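PDB 3SZP: transcriptional regulator, LysR family from Vibrio cholerae, which activates virulence genes of the bacterium and, as a LysR-type regulator, probably does so by binding promoter DNA through its winged helix-turn-helix domain. Local coordinates for residues D162-S167 / Q252-W257; H186-G191 / N209-R214; G91-S96 / P118-E123. All blocks are in the same frame, centred on the assembly; numbering follows the deposited sequence.

Contact 1. Residues D162-S167 / Q252-W257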
loop_
_atom_site.group_PDB
_atom_site.type_symbol
_atom_site.label_atom_id
_atom_site.label_comp_id
_atom_site.label_asym_id
_atom_site.label_seq_id
_atom_site.Cartn_x
_atom_site.Cartn_y
_atom_site.Cartn_z
ATOM N N ASP A 162 -36.168 -7.662 -21.403
ATOM C CA ASP A 162 -35.946 -7.854 -19.981
ATOM C C ASP A 162 -37.282 -7.873 -19.277
ATOM O O ASP A 162 -38.112 -6.986 -19.480
ATOM C CB ASP A 162 -35.075 -6.723 -19.418
ATOM C CG ASP A 162 -33.707 -6.659 -20.077
ATOM O OD1 ASP A 162 -33.085 -7.722 -20.302
ATOM O OD2 ASP A 162 -33.268 -5.544 -20.398
ATOM N N ILE A 163 -37.497 -8.884 -18.449
ATOM C CA ILE A 163 -38.779 -9.017 -17.766
ATOM C C ILE A 163 -38.612 -9.256 -16.259
ATOM O O ILE A 163 -37.552 -9.677 -15.811
ATOM C CB ILE A 163 -39.621 -10.148 -18.387
ATOM C CG1 ILE A 163 -38.975 -11.498 -18.111
ATOM C CG2 ILE A 163 -39.780 -9.941 -19.910
ATOM C CD1 ILE A 163 -39.942 -12.691 -18.336
ATOM N N LEU A 164 -39.668 -9.004 -15.492
ATOM C CA LEU A 164 -39.620 -9.180 -14.045
ATOM C C LEU A 164 -40.135 -10.558 -13.653
ATOM O O LEU A 164 -41.170 -11.010 -14.157
ATOM C CB LEU A 164 -40.429 -8.090 -13.350
ATOM C CG LEU A 164 -39.941 -6.674 -13.657
ATOM C CD1 LEU A 164 -41.107 -5.673 -13.725
ATOM C CD2 LEU A 164 -38.887 -6.231 -12.647
ATOM N N VAL A 165 -39.409 -11.223 -12.754
ATOM C CA VAL A 165 -39.782 -12.558 -12.315
ATOM C C VAL A 165 -39.502 -12.789 -10.845
ATOM O O VAL A 165 -38.589 -12.172 -10.266
ATOM C CB VAL A 165 -39.060 -13.662 -13.134
ATOM C CG1 VAL A 165 -39.589 -13.699 -14.574
ATOM C CG2 VAL A 165 -37.537 -13.483 -13.085
ATOM N N ALA A 166 -40.277 -13.686 -10.254
ATOM C CA ALA A 166 -40.054 -14.155 -8.889
ATOM C C ALA A 166 -40.398 -15.641 -8.809
ATOM O O ALA A 166 -41.070 -16.187 -9.704
ATOM C CB ALA A 166 -40.903 -13.373 -7.915
ATOM N N SER A 167 -39.962 -16.299 -7.738
ATOM C CA SER A 167 -40.324 -17.702 -7.553
ATOM C C SER A 167 -41.722 -17.779 -6.931
ATOM O O SER A 167 -42.133 -16.876 -6.194
ATOM C CB SER A 167 -39.293 -18.443 -6.689
ATOM O OG SER A 167 -39.637 -18.404 -5.314
ATOM N N GLN A 252 -43.396 -14.700 -14.236
ATOM C CA GLN A 252 -43.363 -13.294 -14.589
ATOM C C GLN A 252 -44.331 -12.516 -13.718
ATOM O O GLN A 252 -45.430 -12.972 -13.442
ATOM C CB GLN A 252 -43.704 -13.095 -16.070
ATOM C CG GLN A 252 -43.570 -11.642 -16.510
ATOM C CD GLN A 252 -43.770 -11.452 -18.005
ATOM O OE1 GLN A 252 -44.158 -12.378 -18.711
ATOM N NE2 GLN A 252 -43.520 -10.242 -18.490
ATOM N N VAL A 253 -43.913 -11.347 -13.268
ATOM C CA VAL A 253 -44.818 -10.447 -12.572
ATOM C C VAL A 253 -44.853 -9.112 -13.299
ATOM O O VAL A 253 -43.988 -8.830 -14.118
ATOM C CB VAL A 253 -44.372 -10.215 -11.119
ATOM C CG1 VAL A 253 -44.512 -11.507 -10.319
ATOM C CG2 VAL A 253 -42.931 -9.687 -11.074
ATOM N N LEU A 254 -45.843 -8.284 -12.985
ATOM C CA LEU A 254 -45.973 -6.971 -13.609
ATOM C C LEU A 254 -45.798 -7.065 -15.114
ATOM O O LEU A 254 -45.035 -6.296 -15.708
ATOM C CB LEU A 254 -44.956 -5.985 -13.019
ATOM C CG LEU A 254 -45.157 -5.638 -11.530
ATOM C CD1 LEU A 254 -44.027 -4.782 -11.001
ATOM C CD2 LEU A 254 -46.505 -4.951 -11.300
ATOM N N SER A 255 -46.516 -7.995 -15.738
ATOM C CA SER A 255 -46.382 -8.216 -17.172
ATOM C C SER A 255 -46.711 -6.998 -18.046
ATOM O O SER A 255 -46.235 -6.906 -19.181
ATOM C CB SER A 255 -47.210 -9.431 -17.614
ATOM O OG SER A 255 -48.515 -9.387 -17.054
ATOM N N ASP A 256 -47.515 -6.067 -17.541
ATOM C CA ASP A 256 -47.861 -4.876 -18.333
ATOM C C ASP A 256 -46.754 -3.808 -18.250
ATOM O O ASP A 256 -46.799 -2.782 -18.920
ATOM C CB ASP A 256 -49.207 -4.291 -17.880
ATOM C CG ASP A 256 -49.716 -3.183 -18.807
ATOM O OD1 ASP A 256 -49.687 -3.377 -20.043
ATOM O OD2 ASP A 256 -50.137 -2.115 -18.303
ATOM N N TRP A 257 -45.752 -4.060 -17.426
ATOM C CA TRP A 257 -44.689 -3.077 -17.235
ATOM C C TRP A 257 -43.464 -3.538 -17.980
ATOM O O TRP A 257 -42.903 -4.583 -17.659
ATOM C CB TRP A 257 -44.360 -2.937 -15.757
ATOM C CG TRP A 257 -45.410 -2.213 -15.011
ATOM C CD1 TRP A 257 -46.562 -2.744 -14.477
ATOM C CD2 TRP A 257 -45.436 -0.816 -14.716
ATOM N NE1 TRP A 257 -47.288 -1.755 -13.861
ATOM C CE2 TRP A 257 -46.616 -0.560 -13.990
ATOM C CE3 TRP A 257 -44.570 0.250 -14.988
ATOM C CZ2 TRP A 257 -46.955 0.711 -13.542
ATOM C CZ3 TRP A 257 -44.903 1.507 -14.538
ATOM C CH2 TRP A 257 -46.088 1.729 -13.825
HETATM O O HOH W 1 -42.420 -8.382 -16.589
#

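Contact 2. Residues H186-G191 / N209-R214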
loop_
_atom_site.group_PDB
_atom_site.type_symbol
_atom_site.label_atom_id
_atom_site.label_comp_id
_atom_site.label_asym_id
_atom_site.label_seq_id
_atom_site.Cartn_x
_atom_site.Cartn_y
_atom_site.Cartn_z
ATOM N N HIS A 186 -40.864 -4.547 -1.925
ATOM C CA HIS A 186 -40.437 -5.923 -2.155
ATOM C C HIS A 186 -38.939 -6.116 -2.049
ATOM O O HIS A 186 -38.188 -5.142 -2.074
ATOM C CB HIS A 186 -40.906 -6.386 -3.529
ATOM C CG HIS A 186 -42.325 -6.826 -3.539
ATOM N ND1 HIS A 186 -42.692 -8.132 -3.304
ATOM C CD2 HIS A 186 -43.473 -6.132 -3.722
ATOM C CE1 HIS A 186 -44.008 -8.227 -3.350
ATOM N NE2 HIS A 186 -44.504 -7.029 -3.605
ATOM N N GLN A 187 -38.522 -7.381 -1.947
ATOM C CA GLN A 187 -37.104 -7.744 -1.976
ATOM C C GLN A 187 -36.624 -7.781 -3.419
ATOM O O GLN A 187 -37.081 -8.601 -4.209
ATOM C CB GLN A 187 -36.871 -9.104 -1.317
ATOM C CG GLN A 187 -37.179 -9.103 0.162
ATOM C CD GLN A 187 -36.720 -7.806 0.822
ATOM O OE1 GLN A 187 -35.523 -7.558 0.962
ATOM N NE2 GLN A 187 -37.688 -6.953 1.211
ATOM N N LEU A 188 -35.713 -6.883 -3.771
ATOM C CA LEU A 188 -35.229 -6.845 -5.151
ATOM C C LEU A 188 -33.848 -7.477 -5.319
ATOM O O LEU A 188 -33.005 -7.394 -4.426
ATOM C CB LEU A 188 -35.269 -5.419 -5.700
ATOM C CG LEU A 188 -36.627 -4.751 -5.507
ATOM C CD1 LEU A 188 -36.643 -3.385 -6.174
ATOM C CD2 LEU A 188 -37.771 -5.641 -6.068
ATOM N N LEU A 189 -33.634 -8.111 -6.470
ATOM C CA LEU A 189 -32.392 -8.798 -6.785
ATOM C C LEU A 189 -31.912 -8.241 -8.113
ATOM O O LEU A 189 -32.607 -8.349 -9.126
ATOM C CB LEU A 189 -32.614 -10.302 -6.922
ATOM C CG LEU A 189 -33.469 -10.944 -5.822
ATOM C CD1 LEU A 189 -33.909 -12.367 -6.231
ATOM C CD2 LEU A 189 -32.707 -10.986 -4.494
ATOM N N LYS A 190 -30.730 -7.635 -8.106
ATOM C CA LYS A 190 -30.284 -6.887 -9.273
ATOM C C LYS A 190 -28.874 -7.272 -9.708
ATOM O O LYS A 190 -27.959 -7.386 -8.880
ATOM C CB LYS A 190 -30.375 -5.377 -9.021
ATOM C CG LYS A 190 -31.761 -4.870 -8.518
ATOM C CD LYS A 190 -31.811 -3.351 -8.610
ATOM C CE LYS A 190 -33.133 -2.726 -8.199
ATOM N NZ LYS A 190 -33.062 -1.240 -8.412
ATOM N N GLY A 191 -28.715 -7.461 -11.011
ATOM C CA GLY A 191 -27.427 -7.752 -11.606
ATOM C C GLY A 191 -27.060 -6.750 -12.676
ATOM O O GLY A 191 -27.915 -6.274 -13.442
ATOM N N ASN A 209 -36.832 2.481 -10.632
ATOM C CA ASN A 209 -36.429 1.900 -9.361
ATOM C C ASN A 209 -34.916 1.782 -9.283
ATOM O O ASN A 209 -34.277 1.029 -10.042
ATOM C CB ASN A 209 -37.077 0.531 -9.119
ATOM C CG ASN A 209 -36.773 -0.013 -7.727
ATOM O OD1 ASN A 209 -35.624 -0.333 -7.411
ATOM N ND2 ASN A 209 -37.801 -0.118 -6.890
ATOM N N SER A 210 -34.342 2.530 -8.349
ATOM C CA SER A 210 -32.923 2.441 -8.107
ATOM C C SER A 210 -32.632 1.996 -6.671
ATOM O O SER A 210 -31.612 2.371 -6.118
ATOM C CB SER A 210 -32.258 3.779 -8.423
ATOM O OG SER A 210 -32.803 4.812 -7.628
ATOM N N ASP A 211 -33.525 1.206 -6.067
ATOM C CA ASP A 211 -33.227 0.574 -4.781
ATOM C C ASP A 211 -31.992 -0.284 -4.960
ATOM O O ASP A 211 -31.802 -0.887 -6.028
ATOM C CB ASP A 211 -34.359 -0.336 -4.306
ATOM C CG ASP A 211 -35.680 0.376 -4.184
ATOM O OD1 ASP A 211 -35.680 1.617 -4.141
ATOM O OD2 ASP A 211 -36.723 -0.314 -4.127
ATOM N N ARG A 212 -31.166 -0.363 -3.923
ATOM C CA ARG A 212 -29.933 -1.143 -3.970
ATOM C C ARG A 212 -30.182 -2.639 -4.108
ATOM O O ARG A 212 -29.400 -3.352 -4.744
ATOM C CB ARG A 212 -29.106 -0.886 -2.714
ATOM C CG ARG A 212 -28.446 0.466 -2.720
ATOM C CD ARG A 212 -27.534 0.575 -3.922
ATOM N NE ARG A 212 -26.144 0.311 -3.565
ATOM C CZ ARG A 212 -25.162 0.193 -4.451
ATOM N NH1 ARG A 212 -25.430 0.302 -5.750
ATOM N NH2 ARG A 212 -23.916 -0.040 -4.044
ATOM N N GLY A 213 -31.263 -3.113 -3.493
ATOM C CA GLY A 213 -31.591 -4.521 -3.574
ATOM C C GLY A 213 -31.071 -5.343 -2.413
ATOM O O GLY A 213 -30.016 -5.055 -1.820
ATOM N N ARG A 214 -31.841 -6.365 -2.072
ATOM C CA ARG A 214 -31.417 -7.378 -1.124
ATOM C C ARG A 214 -30.119 -8.027 -1.601
ATOM O O ARG A 214 -29.263 -8.383 -0.799
ATOM C CB ARG A 214 -32.497 -8.444 -1.022
ATOM C CG ARG A 214 -32.206 -9.515 0.003
ATOM C CD ARG A 214 -33.244 -10.608 -0.102
ATOM N NE ARG A 214 -33.219 -11.479 1.061
ATOM C CZ ARG A 214 -34.201 -12.309 1.385
ATOM N NH1 ARG A 214 -35.278 -12.368 0.611
ATOM N NH2 ARG A 214 -34.106 -13.060 2.477
HETATM O O HOH W 2 -36.779 -2.432 -2.839
#

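Contact 3. Residues G91-S96 / P118-E123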
loop_
_atom_site.group_PDB
_atom_site.type_symbol
_atom_site.label_atom_id
_atom_site.label_comp_id
_atom_site.label_asym_id
_atom_site.label_seq_id
_atom_site.Cartn_x
_atom_site.Cartn_y
_atom_site.Cartn_z
ATOM N N GLY A 91 -6.324 -20.430 -38.917
ATOM C CA GLY A 91 -5.823 -19.350 -38.093
ATOM C C GLY A 91 -6.695 -19.090 -36.872
ATOM O O GLY A 91 -7.762 -19.684 -36.695
ATOM N N ARG A 92 -6.227 -18.187 -36.021
ATOM C CA ARG A 92 -6.950 -17.838 -34.813
ATOM C C ARG A 92 -7.731 -16.555 -35.032
ATOM O O ARG A 92 -7.277 -15.653 -35.722
ATOM C CB ARG A 92 -5.973 -17.655 -33.654
ATOM C CG ARG A 92 -6.637 -17.461 -32.301
ATOM C CD ARG A 92 -5.765 -16.595 -31.395
ATOM N NE ARG A 92 -5.559 -15.267 -31.970
ATOM C CZ ARG A 92 -4.688 -14.376 -31.508
ATOM N NH1 ARG A 92 -3.930 -14.663 -30.454
ATOM N NH2 ARG A 92 -4.573 -13.195 -32.105
ATOM N N ILE A 93 -8.917 -16.478 -34.455
ATOM C CA ILE A 93 -9.650 -15.228 -34.467
ATOM C C ILE A 93 -9.962 -14.787 -33.035
ATOM O O ILE A 93 -10.237 -15.603 -32.152
ATOM C CB ILE A 93 -10.918 -15.298 -35.348
ATOM C CG1 ILE A 93 -12.030 -16.089 -34.675
ATOM C CG2 ILE A 93 -10.603 -15.912 -36.711
ATOM C CD1 ILE A 93 -13.219 -16.332 -35.604
ATOM N N ARG A 94 -9.894 -13.487 -32.806
ATOM C CA ARG A 94 -10.041 -12.952 -31.463
ATOM C C ARG A 94 -11.359 -12.193 -31.347
ATOM O O ARG A 94 -11.628 -11.256 -32.108
ATOM C CB ARG A 94 -8.856 -12.048 -31.155
ATOM C CG ARG A 94 -8.608 -11.821 -29.691
ATOM C CD ARG A 94 -7.229 -11.178 -29.479
ATOM N NE ARG A 94 -6.950 -10.983 -28.064
ATOM C CZ ARG A 94 -7.022 -9.811 -27.449
ATOM N NH1 ARG A 94 -7.365 -8.727 -28.135
ATOM N NH2 ARG A 94 -6.740 -9.721 -26.149
ATOM N N ILE A 95 -12.181 -12.617 -30.393
ATOM C CA ILE A 95 -13.523 -12.093 -30.227
ATOM C C ILE A 95 -13.729 -11.553 -28.814
ATOM O O ILE A 95 -13.306 -12.188 -27.838
ATOM C CB ILE A 95 -14.544 -13.208 -30.469
ATOM C CG1 ILE A 95 -14.346 -13.798 -31.860
ATOM C CG2 ILE A 95 -15.966 -12.689 -30.288
ATOM C CD1 ILE A 95 -15.192 -15.011 -32.122
ATOM N N SER A 96 -14.371 -10.390 -28.710
ATOM C CA SER A 96 -14.810 -9.855 -27.427
ATOM C C SER A 96 -16.332 -9.978 -27.356
ATOM O O SER A 96 -17.017 -9.797 -28.365
ATOM C CB SER A 96 -14.380 -8.390 -27.276
ATOM O OG SER A 96 -15.043 -7.749 -26.200
ATOM N N PRO A 118 -12.778 -26.629 -38.270
ATOM C CA PRO A 118 -11.902 -27.229 -37.256
ATOM C C PRO A 118 -10.481 -26.647 -37.220
ATOM O O PRO A 118 -9.798 -26.885 -36.228
ATOM C CB PRO A 118 -11.842 -28.713 -37.658
ATOM C CG PRO A 118 -12.876 -28.887 -38.763
ATOM C CD PRO A 118 -13.043 -27.550 -39.392
ATOM N N ASP A 119 -10.044 -25.923 -38.250
ATOM C CA ASP A 119 -8.690 -25.346 -38.269
ATOM C C ASP A 119 -8.705 -23.860 -37.915
ATOM O O ASP A 119 -7.670 -23.205 -37.904
ATOM C CB ASP A 119 -8.032 -25.493 -39.643
ATOM C CG ASP A 119 -7.899 -26.926 -40.083
ATOM O OD1 ASP A 119 -7.687 -27.801 -39.219
ATOM O OD2 ASP A 119 -7.988 -27.174 -41.308
ATOM N N ILE A 120 -9.888 -23.323 -37.674
ATOM C CA ILE A 120 -10.000 -21.958 -37.179
ATOM C C ILE A 120 -10.165 -21.976 -35.660
ATOM O O ILE A 120 -11.093 -22.599 -35.138
ATOM C CB ILE A 120 -11.186 -21.218 -37.814
ATOM C CG1 ILE A 120 -10.902 -20.937 -39.288
ATOM C CG2 ILE A 120 -11.466 -19.930 -37.048
ATOM C CD1 ILE A 120 -12.026 -20.250 -39.990
ATOM N N HIS A 121 -9.264 -21.307 -34.953
ATOM C CA HIS A 121 -9.309 -21.321 -33.495
ATOM C C HIS A 121 -9.835 -20.023 -32.896
ATOM O O HIS A 121 -9.520 -18.926 -33.360
ATOM C CB HIS A 121 -7.953 -21.693 -32.913
ATOM C CG HIS A 121 -7.470 -23.046 -33.343
ATOM N ND1 HIS A 121 -8.280 -23.954 -33.997
ATOM C CD2 HIS A 121 -6.254 -23.637 -33.235
ATOM C CE1 HIS A 121 -7.593 -25.051 -34.256
ATOM N NE2 HIS A 121 -6.360 -24.883 -33.807
ATOM N N ILE A 122 -10.654 -20.156 -31.864
ATOM C CA ILE A 122 -11.276 -18.988 -31.255
ATOM C C ILE A 122 -10.682 -18.659 -29.901
ATOM O O ILE A 122 -10.615 -19.511 -29.012
ATOM C CB ILE A 122 -12.792 -19.149 -31.094
ATOM C CG1 ILE A 122 -13.460 -19.235 -32.465
ATOM C CG2 ILE A 122 -13.364 -17.972 -30.295
ATOM C CD1 ILE A 122 -14.998 -19.215 -32.404
ATOM N N GLU A 123 -10.232 -17.416 -29.774
ATOM C CA GLU A 123 -9.914 -16.828 -28.481
ATOM C C GLU A 123 -11.057 -15.868 -28.120
ATOM O O GLU A 123 -11.304 -14.885 -28.819
ATOM C CB GLU A 123 -8.572 -16.097 -28.517
ATOM C CG GLU A 123 -8.138 -15.613 -27.154
ATOM C CD GLU A 123 -6.948 -14.691 -27.201
ATOM O OE1 GLU A 123 -6.056 -14.888 -28.047
ATOM O OE2 GLU A 123 -6.905 -13.752 -26.378
#

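Contact 1. Residues D162-S167 / Q252-W257
With CG trans to its own backbone N (chi1 -175°) and the rest of the chain extended, Gln-252 lays its side chain across that of Ile-163 at about a right angle. Its CG passes 3.4 Å from Leu-164 O, and its amide carbon CD is met by Ile-163 CD1 at 4.0 Å. Leu-164 turns CG away from its carbonyl carbon (chi1 -59°), which carries CD1 to within 3.9 Å of Leu-254 CB, while nearer the main chain Leu-164 CB rests against Val-253 CG2 at 3.7 Å. Leucine suits this place because its branched apolar side chain also touches Trp-197, Leu-199 and Leu-235.

The backbones pair only briefly. Val-165 and Gln-252 form an antiparallel non-hydrogen-bonded pair, and next to it Val-253 N donates to Leu-164 O over 2.9 Å. The later chain then bends away in a type I turn from Leu-254 to Trp-257. In the LysR substrate-binding domain this short pairing joins strand 251-252 and the residue after it to strand 153-166, which also bonds to strand 233-237.

Where the backbones part, one water takes over. It accepts from Leu-164 N at 3.0 Å and from Gln-252 NE2 at 2.9 Å, and donates to Val-253 O. Glutamine fits here: its methylenes lie along the strand while its amide supplies a donor. The water thus serves the Leu-164 N-H beyond the direct pairing, so Leu-164 N, Gln-252 NE2 and Val-253 O each find a partner in one water beside a largely apolar contact.

Contact 2. Residues H186-G191 / N209-R214
Lys-190 and Asn-209 meet at a slant, the lysine extended beyond CG and the amide turned to offer its oxygen. Lys-190 NZ donates to Asn-209 OD1 at 2.9 Å, in the carbonyl plane and on a lone pair, and to Asp-211 O at 2.7 Å in the same manner. Its third bond here, to Asn-209 O at 3.0 Å, arrives from above the carbonyl plane. Leu-195 O is a fourth acceptor and Trp-197 makes a cation-pi contact, so the three N-H must be shared among more than three acceptors, and a long lysine suits a buried spot lined with oxygens. Asn-209 OD1 accepts a second time, from Asp-211 N at 2.9 Å, which makes an Asx turn and fixes the rotation of the amide. From the opposite direction Leu-188 brings CD1 to 3.4 Å from Asn-209 OD1.

The turn belongs to the connection between the hairpin of strands 197-200 and 206-209 and strand 215-217, which runs parallel beside strand 188-191 in the substrate-binding domain. Just before strand 215-217, Arg-214 N makes a weak hydrogen bond to Leu-188 O over 2.8 Å. Gly-213, preceding it, has phi 95°, a conformation that favours glycine.

Gln-187 bends at its second torsion and sets its amide plane 80° from the Arg-214 guanidinium. In each close pair a polar atom of one side chain rests on carbon of the other: Gln-187 OE1 lies 3.7 Å from Arg-214 CB, and Gln-187 CG approaches Arg-214 NH1 obliquely at 3.8 Å. Arg-214, with CG trans to its backbone N (chi1 -176°) and extended as far as NE, runs its guanidinium alongside Gln-187, where NH1 donates to Leu-231 O and NH2 to Met-114 O of the second subunit.

Contact 3. Residues G91-S96 / P118-E123
Ile-93 packs on Ile-122 with both side chains pointing the same way, CG1 to CG1 at 4.1 Å, while Ile-95 CD1 reaches Ile-122 CG2 at 3.9 Å. With Ile-120 they make the tight, apolar face of the pairing, where Phe-113 of helix 102-116 touches Ile-120 and Ile-122, and Phe-281 of helix 276-287 touches Ile-93 and Ile-95; beta-branched isoleucine suits both an extended backbone and such a core. Backbone bonds join the strands in parallel register: Ile-93 N to His-121 O at 2.7 Å, Glu-123 N to Ile-93 O, and Ile-95 N to Glu-123 O at 2.9 Å. Strands 91-98 and 120-127 belong to a beta-alpha-beta unit, linked through helix 102-116.

The other face is polar and looser: Arg-92, Arg-94 and His-121 are partly exposed, Glu-123 is buried, and Arg-212 and Gly-213 of the second subunit pack against Arg-92 and His-121. Glu-123, extended with chi1 -173°, divides its carboxylate between two arginines. Arg-94 NE donates to Glu-123 OE2 at 3.2 Å, near the guanidinium plane but from above that of the carboxylate; Arg-94 NH1 goes on to Glu-137 O. Glu-123 OE1 lies 3.2 Å from NH1 of poorly ordered Arg-92, well out of the guanidinium plane, a salt bridge of charge alone.

How the contacts relate
Contacts 1 and 2 lie close together, their centres about 14 Å apart and their nearest atoms about 6 Å, and along the chain contact 2 falls between the two segments of contact 1. Both adjoin strand 233-237, which pairs with the strands carrying 162-167 and 188-191. Contact 3 comes earlier in the sequence and sits on the opposite side of the chain's centre, its centre about 38 Å from contact 1 and 39 Å from contact 2. Even so, contacts 2 and 3 meet between subunits: Arg-212, Gly-213 and Arg-214 of one copy pack against Arg-92, His-121 and Pro-118 of the other, with Phe-215 next along the chain on Ile-122, and the sheet continues across that interface.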